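Local coordinates for fatty Acid Kinase (Fak) B3 protein (Streptococcus pneumoniae, PDB 6CNG) that binds linoleic acid and may serve lipid transport or fatty acid metabolism by holding long-chain fatty acids, at residues Ile67-Met70 with Met71-Met74; Cys259-Gln262 with Leu263-Arg266; Asp237-Lys241 with Ala242-Gly246. All blocks are in the same frame, centred on the assembly; numbering follows the deposited sequence.

Along the chain contact 1 comes first, then contact 3, then contact 2. Contact 1 sits on helix 67-76, which lies against strand 43-54 of one mixed sheet and also touches helix 283-289; its centre is about 26 Å from that of contact 2 and 34 Å from that of contact 3. The other two are neighbours, with centres about 15 Å apart and nearest atoms about 5 Å apart. Contact 3 ends helix 228-242, strand 247-253 follows, and contact 2 lies on helix 257-270; these two helices pack side by side on the other mixed sheet. The M71, C260 and E238 side chains lie about 10, 13 and 14 Å from the bound linoleic acid, so all three contacts stand back from it.

Contact 1. Residues Ile67-Met70 with Met71-Met74; sequences IDQM and METM
M71 lies one helical turn on from I67 and is best followed outward. Its CB passes the I67 carbonyl, 3.6 Å from I67 O, and CG comes nearer still, 3.3 Å from the same I67 O. With CG beside the backbone N (chi1 -67°), the chain starts out on the I67 side, where M71 CG also meets I67 CG2 at 4.3 Å. Two further bends, at chi2 and chi3, carry the sulfur and methyl away from the preceding turn. M71 SD lies by the methyl of M70, though the gap there is too short to be trusted. Outside the two segments the M71 side chain rests on S286 and E291.

All of this happens on helix 67-76, whose regular i to i+4 ladder runs M71 to I67, E72 to D68, T73 to Q69 and M74 to M70; the M71 N to I67 O bond, at 3.0 Å, is almost straight (169°). The helix turns M70 onto I52 and T73 onto V54 of strand 43-54, and M74 onto F287 of helix 283-289.

On another face of the turn, T73 adds a side-chain bond to the ladder. Its hydroxyl sits beside its own backbone N (chi1 -58°), which lets T73 OG1 donate to Q69 O at 2.8 Å. T73 N also gives its hydrogen to Q69 O, at 3.1 Å, so two donors grip that carbonyl from opposite faces of its plane. D68, pointing off the turn, makes a salt bridge with R254 through OD1.

Contact 2. Residues Cys259-Gln262 with Leu263-Arg266; sequences CCQQ and LSER
Q261 and E265, four residues apart on helix 257-270, run alongside each other and point the same way. The Q261 amide nitrogen NE2 comes to 3.2 Å from E265 OE1 and to 3.5 Å from E265 CG, with the amide and carboxylate planes turned 60° from one another. Two bends bring these groups together: Q261 folds at chi2 (61°), while E265 starts with CG beside its backbone N and folds back at chi2. The carboxylate of E265 finds its strongest polar partner three residues on, where OE1 makes a salt bridge with R268. R268 also reaches S264, whose OG is hydrogen-bonded to NE of that arginine, so one guanidinium ties together two consecutive side chains of the segment.

The backbone bonds are those of an ordinary alpha-helix. S264 N donates to C260 O at 2.9 Å and E265 N to Q261 O at 3.0 Å, while L263 N donates to C259 O at 3.1 Å. The last step stretches, R266 N lying 3.3 Å from Q262 O.

Apolar contact between the two segments is slight; C260 and L263 pack on other parts of the fold. The helix is the middle of a beta-alpha-beta unit, between strands 247-253 and 275-280. C260 lies on M251, Q253, I278 and L294, S264 on I276, and L263 on M251 and M296, while along the flank facing helix 228-242 L263 also meets V232 and Y236, and R266 makes a cation-pi contact with Y236.

Contact 3. Residues Asp237-Lys241 with Ala242-Gly246; sequences DELVK and AGYAG
A242 opens the second segment one turn on from E238: its N donates to E238 O at 3.0 Å, the last regular i to i+4 bond of helix 228-242, and its CB lies 3.3 Å from the same E238 O. A weak second bond joins A242 N to L239 O.

G243 then leaves the helix with positive phi (105°), a backbone shape that glycine adopts readily. Its N-H turns back to V240 O at 3.0 Å, from above the plane of that carbonyl, with a weak link to L239 O besides. Next, Y244 N reaches L239 O at 3.2 Å in a nearly straight bond (165°). These bonds back into the last turn, together with the positive phi, make a Schellman motif.

With CG opposite its backbone N (chi1 -179°), the Y244 side chain sets off alongside L239, and Y244 CB meets L239 CD2 at 4.1 Å, the apolar contact that commonly accompanies a Schellman motif. Farther out, the tyrosine ring stands edge-to-face with F271, and its hydroxyl is hydrogen-bonded to the backbone O of G247. The chain passes A245 and corners at G246, whose N lies 3.3 Å above one face of the Y244 ring, offset toward the rim.

A water donates to both V240 O and Y244 O, bridging helix end and exit. Back in the helix, K241 NZ makes a long, weak salt bridge with E238 OE2, which is also hydrogen-bonded to Q223. The carbonyls of L239 and V240 thus accept from the departing backbone and, for V240, a water, so the negative end of the helix dipole is probably met by N-H and water donors; K241 NZ lies back beside E238, away from it.

Contact 1. Residues Ile67-Met70 with Met71-Met74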
loop_
_atom_site.group_PDB
_atom_site.type_symbol
_atom_site.label_atom_id
_atom_site.label_comp_id
_atom_site.label_asym_id
_atom_site.label_seq_id
_atom_site.Cartn_x
_atom_site.Cartn_y
_atom_site.Cartn_z
ATOM N N ILE A 67 -11.966 8.699 8.026
ATOM C CA ILE A 67 -11.040 7.736 8.602
ATOM C C ILE A 67 -10.941 7.940 10.103
ATOM O O ILE A 67 -10.862 6.977 10.865
ATOM C CB ILE A 67 -9.663 7.814 7.922
ATOM C CG1 ILE A 67 -9.788 7.539 6.437
ATOM C CG2 ILE A 67 -8.755 6.809 8.508
ATOM C CD1 ILE A 67 -8.558 7.891 5.654
ATOM N N ASP A 68 -10.937 9.191 10.552
ATOM C CA ASP A 68 -10.772 9.453 11.974
ATOM C C ASP A 68 -11.934 8.903 12.800
ATOM O O ASP A 68 -11.729 8.400 13.905
ATOM C CB ASP A 68 -10.542 10.945 12.199
ATOM C CG ASP A 68 -9.144 11.393 11.736
ATOM O OD1 ASP A 68 -8.245 10.533 11.685
ATOM O OD2 ASP A 68 -8.937 12.592 11.424
ATOM N N GLN A 69 -13.147 8.947 12.263
ATOM C CA GLN A 69 -14.297 8.432 12.990
ATOM C C GLN A 69 -14.289 6.912 13.005
ATOM O O GLN A 69 -14.673 6.289 13.993
ATOM C CB GLN A 69 -15.566 8.955 12.323
ATOM C CG GLN A 69 -16.778 8.093 12.518
ATOM C CD GLN A 69 -17.110 7.911 13.974
ATOM O OE1 GLN A 69 -17.528 6.833 14.390
ATOM N NE2 GLN A 69 -16.933 8.970 14.764
ATOM N N MET A 70 -13.843 6.296 11.924
ATOM C CA MET A 70 -13.727 4.848 11.903
ATOM C C MET A 70 -12.744 4.363 12.951
ATOM O O MET A 70 -13.027 3.436 13.719
ATOM C CB MET A 70 -13.260 4.442 10.519
ATOM C CG MET A 70 -13.225 2.964 10.293
ATOM S SD MET A 70 -11.752 2.505 9.423
ATOM C CE MET A 70 -10.546 2.671 10.686
ATOM N N MET A 71 -11.573 4.980 12.996
ATOM C CA MET A 71 -10.567 4.558 13.952
ATOM C C MET A 71 -11.059 4.740 15.383
ATOM O O MET A 71 -10.878 3.857 16.229
ATOM C CB MET A 71 -9.281 5.341 13.696
ATOM C CG MET A 71 -8.632 4.998 12.355
ATOM S SD MET A 71 -7.894 3.350 12.216
ATOM C CE MET A 71 -6.438 3.549 13.220
ATOM N N GLU A 72 -11.667 5.901 15.679
ATOM C CA GLU A 72 -12.197 6.156 17.018
ATOM C C GLU A 72 -13.166 5.064 17.424
ATOM O O GLU A 72 -13.121 4.559 18.550
ATOM C CB GLU A 72 -12.911 7.514 17.025
ATOM C CG GLU A 72 -13.466 7.962 18.385
ATOM C CD GLU A 72 -13.912 9.415 18.411
ATOM O OE1 GLU A 72 -14.382 9.864 19.477
ATOM O OE2 GLU A 72 -13.785 10.113 17.382
ATOM N N THR A 73 -14.034 4.675 16.503
ATOM C CA THR A 73 -15.008 3.631 16.770
ATOM C C THR A 73 -14.327 2.304 16.987
ATOM O O THR A 73 -14.680 1.567 17.912
ATOM C CB THR A 73 -15.986 3.550 15.610
ATOM O OG1 THR A 73 -16.615 4.820 15.457
ATOM C CG2 THR A 73 -17.033 2.516 15.850
ATOM N N MET A 74 -13.319 2.005 16.173
ATOM C CA MET A 74 -12.618 0.748 16.306
ATOM C C MET A 74 -11.952 0.658 17.659
ATOM O O MET A 74 -12.042 -0.355 18.346
ATOM C CB MET A 74 -11.618 0.669 15.163
ATOM C CG MET A 74 -10.742 -0.566 15.122
ATOM S SD MET A 74 -9.287 -0.400 16.104
ATOM C CE MET A 74 -8.459 0.950 15.339
#

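Contact 2. Residues Cys259-Gln262 with Leu263-Arg266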
loop_
_atom_site.group_PDB
_atom_site.type_symbol
_atom_site.label_atom_id
_atom_site.label_comp_id
_atom_site.label_asym_id
_atom_site.label_seq_id
_atom_site.Cartn_x
_atom_site.Cartn_y
_atom_site.Cartn_z
ATOM N N CYS A 259 7.458 12.329 12.631
ATOM C CA CYS A 259 8.527 11.356 12.439
ATOM C C CYS A 259 8.864 11.223 10.967
ATOM O O CYS A 259 10.024 10.978 10.607
ATOM C CB CYS A 259 8.159 10.005 13.043
ATOM S SG CYS A 259 8.396 9.939 14.835
ATOM N N CYS A 260 7.881 11.456 10.109
ATOM C CA CYS A 260 8.130 11.456 8.678
ATOM C C CYS A 260 8.912 12.683 8.214
ATOM O O CYS A 260 9.761 12.557 7.340
ATOM C CB CYS A 260 6.822 11.340 7.924
ATOM S SG CYS A 260 6.058 9.725 8.046
ATOM N N GLN A 261 8.645 13.877 8.765
ATOM C CA GLN A 261 9.436 15.040 8.376
ATOM C C GLN A 261 10.877 14.920 8.860
ATOM O O GLN A 261 11.793 15.335 8.149
ATOM C CB GLN A 261 8.758 16.348 8.814
ATOM C CG GLN A 261 9.576 17.655 8.549
ATOM C CD GLN A 261 9.925 17.966 7.051
ATOM O OE1 GLN A 261 9.368 17.381 6.126
ATOM N NE2 GLN A 261 10.850 18.896 6.840
ATOM N N GLN A 262 11.114 14.324 10.030
ATOM C CA GLN A 262 12.475 14.240 10.542
ATOM C C GLN A 262 13.281 13.187 9.802
ATOM O O GLN A 262 14.489 13.354 9.612
ATOM C CB GLN A 262 12.472 13.935 12.034
ATOM C CG GLN A 262 11.753 14.997 12.914
ATOM C CD GLN A 262 12.699 15.973 13.618
ATOM O OE1 GLN A 262 13.919 15.812 13.578
ATOM N NE2 GLN A 262 12.133 16.991 14.264
ATOM N N LEU A 263 12.627 12.088 9.415
ATOM C CA LEU A 263 13.264 11.097 8.559
ATOM C C LEU A 263 13.553 11.670 7.177
ATOM O O LEU A 263 14.649 11.468 6.641
ATOM C CB LEU A 263 12.379 9.848 8.481
ATOM C CG LEU A 263 12.837 8.639 7.662
ATOM C CD1 LEU A 263 14.152 8.106 8.141
ATOM C CD2 LEU A 263 11.804 7.566 7.738
ATOM N N SER A 264 12.594 12.422 6.608
ATOM C CA SER A 264 12.753 13.024 5.284
ATOM C C SER A 264 13.942 13.967 5.240
ATOM O O SER A 264 14.731 13.945 4.294
ATOM C CB SER A 264 11.468 13.760 4.901
ATOM O OG SER A 264 11.651 14.627 3.801
ATOM N N GLU A 265 14.069 14.827 6.239
ATOM C CA GLU A 265 15.223 15.711 6.287
ATOM C C GLU A 265 16.520 14.915 6.315
ATOM O O GLU A 265 17.423 15.193 5.533
ATOM C CB GLU A 265 15.110 16.680 7.460
ATOM C CG GLU A 265 14.141 17.840 7.219
ATOM C CD GLU A 265 14.579 18.791 6.093
ATOM O OE1 GLU A 265 13.696 19.398 5.435
ATOM O OE2 GLU A 265 15.802 18.934 5.849
ATOM N N ARG A 266 16.619 13.909 7.196
ATOM C CA ARG A 266 17.834 13.099 7.293
ATOM C C ARG A 266 18.181 12.468 5.961
ATOM O O ARG A 266 19.351 12.414 5.571
ATOM C CB ARG A 266 17.650 11.963 8.300
ATOM C CG ARG A 266 18.368 12.120 9.591
ATOM C CD ARG A 266 19.051 10.843 10.040
ATOM N NE ARG A 266 20.422 10.766 9.536
ATOM C CZ ARG A 266 21.350 9.945 10.012
ATOM N NH1 ARG A 266 21.043 9.124 11.014
ATOM N NH2 ARG A 266 22.579 9.957 9.490
#

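Contact 3. Residues Asp237-Lys241 with Ala242-Gly246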
loop_
_atom_site.group_PDB
_atom_site.type_symbol
_atom_site.label_atom_id
_atom_site.label_comp_id
_atom_site.label_asym_id
_atom_site.label_seq_id
_atom_site.Cartn_x
_atom_site.Cartn_y
_atom_site.Cartn_z
ATOM N N ASP A 237 18.731 3.589 8.755
ATOM C CA ASP A 237 19.739 2.552 8.582
ATOM C C ASP A 237 19.227 1.450 7.675
ATOM O O ASP A 237 19.936 0.983 6.788
ATOM C CB ASP A 237 20.104 1.960 9.935
ATOM C CG ASP A 237 20.865 2.922 10.817
ATOM O OD1 ASP A 237 21.494 3.852 10.308
ATOM O OD2 ASP A 237 20.865 2.730 12.043
ATOM N N GLU A 238 18.002 1.018 7.874
ATOM C CA GLU A 238 17.497 -0.069 7.046
ATOM C C GLU A 238 17.360 0.370 5.606
ATOM O O GLU A 238 17.540 -0.430 4.695
ATOM C CB GLU A 238 16.150 -0.601 7.560
ATOM C CG GLU A 238 16.163 -1.255 8.968
ATOM C CD GLU A 238 17.085 -2.475 9.129
ATOM O OE1 GLU A 238 17.322 -3.224 8.154
ATOM O OE2 GLU A 238 17.570 -2.662 10.252
ATOM N N LEU A 239 17.038 1.632 5.381
ATOM C CA LEU A 239 16.981 2.118 4.015
ATOM C C LEU A 239 18.354 2.037 3.362
ATOM O O LEU A 239 18.500 1.577 2.228
ATOM C CB LEU A 239 16.522 3.562 4.035
ATOM C CG LEU A 239 15.066 3.905 3.812
ATOM C CD1 LEU A 239 14.947 5.373 4.049
ATOM C CD2 LEU A 239 14.623 3.554 2.427
ATOM N N VAL A 240 19.368 2.524 4.053
ATOM C CA VAL A 240 20.722 2.430 3.529
ATOM C C VAL A 240 21.096 0.973 3.254
ATOM O O VAL A 240 21.593 0.643 2.168
ATOM C CB VAL A 240 21.699 3.126 4.495
ATOM C CG1 VAL A 240 23.157 3.024 3.996
ATOM C CG2 VAL A 240 21.272 4.560 4.694
ATOM N N LYS A 241 20.874 0.086 4.235
ATOM C CA LYS A 241 21.283 -1.307 4.109
ATOM C C LYS A 241 20.615 -1.957 2.912
ATOM O O LYS A 241 21.205 -2.818 2.253
ATOM C CB LYS A 241 20.905 -2.092 5.368
ATOM C CG LYS A 241 21.658 -1.705 6.588
ATOM C CD LYS A 241 20.944 -2.074 7.874
ATOM C CE LYS A 241 20.899 -3.552 8.090
ATOM N NZ LYS A 241 20.604 -3.890 9.530
ATOM N N ALA A 242 19.392 -1.535 2.610
ATOM C CA ALA A 242 18.626 -2.148 1.544
ATOM C C ALA A 242 19.046 -1.676 0.169
ATOM O O ALA A 242 18.699 -2.322 -0.822
ATOM C CB ALA A 242 17.158 -1.822 1.724
ATOM N N GLY A 243 19.788 -0.596 0.079
ATOM C CA GLY A 243 20.296 -0.133 -1.176
ATOM C C GLY A 243 19.621 1.074 -1.760
ATOM O O GLY A 243 19.689 1.256 -2.980
ATOM N N TYR A 244 18.955 1.895 -0.941
ATOM C CA TYR A 244 18.441 3.178 -1.410
ATOM C C TYR A 244 19.602 4.022 -1.928
ATOM O O TYR A 244 20.715 3.971 -1.391
ATOM C CB TYR A 244 17.677 3.886 -0.280
ATOM C CG TYR A 244 17.074 5.228 -0.673
ATOM C CD1 TYR A 244 15.932 5.308 -1.451
ATOM C CD2 TYR A 244 17.655 6.410 -0.264
ATOM C CE1 TYR A 244 15.422 6.508 -1.823
ATOM C CE2 TYR A 244 17.143 7.612 -0.634
ATOM C CZ TYR A 244 16.040 7.660 -1.405
ATOM O OH TYR A 244 15.554 8.867 -1.761
ATOM N N ALA A 245 19.349 4.782 -2.994
ATOM C CA ALA A 245 20.398 5.565 -3.638
ATOM C C ALA A 245 19.877 6.899 -4.165
ATOM O O ALA A 245 20.340 7.402 -5.192
ATOM C CB ALA A 245 21.068 4.764 -4.747
ATOM N N GLY A 246 18.937 7.520 -3.441
ATOM C CA GLY A 246 18.425 8.830 -3.787
ATOM C C GLY A 246 17.183 8.867 -4.657
ATOM O O GLY A 246 16.800 9.952 -5.077
HETATM O O HOH W 1 22.536 2.707 0.181
#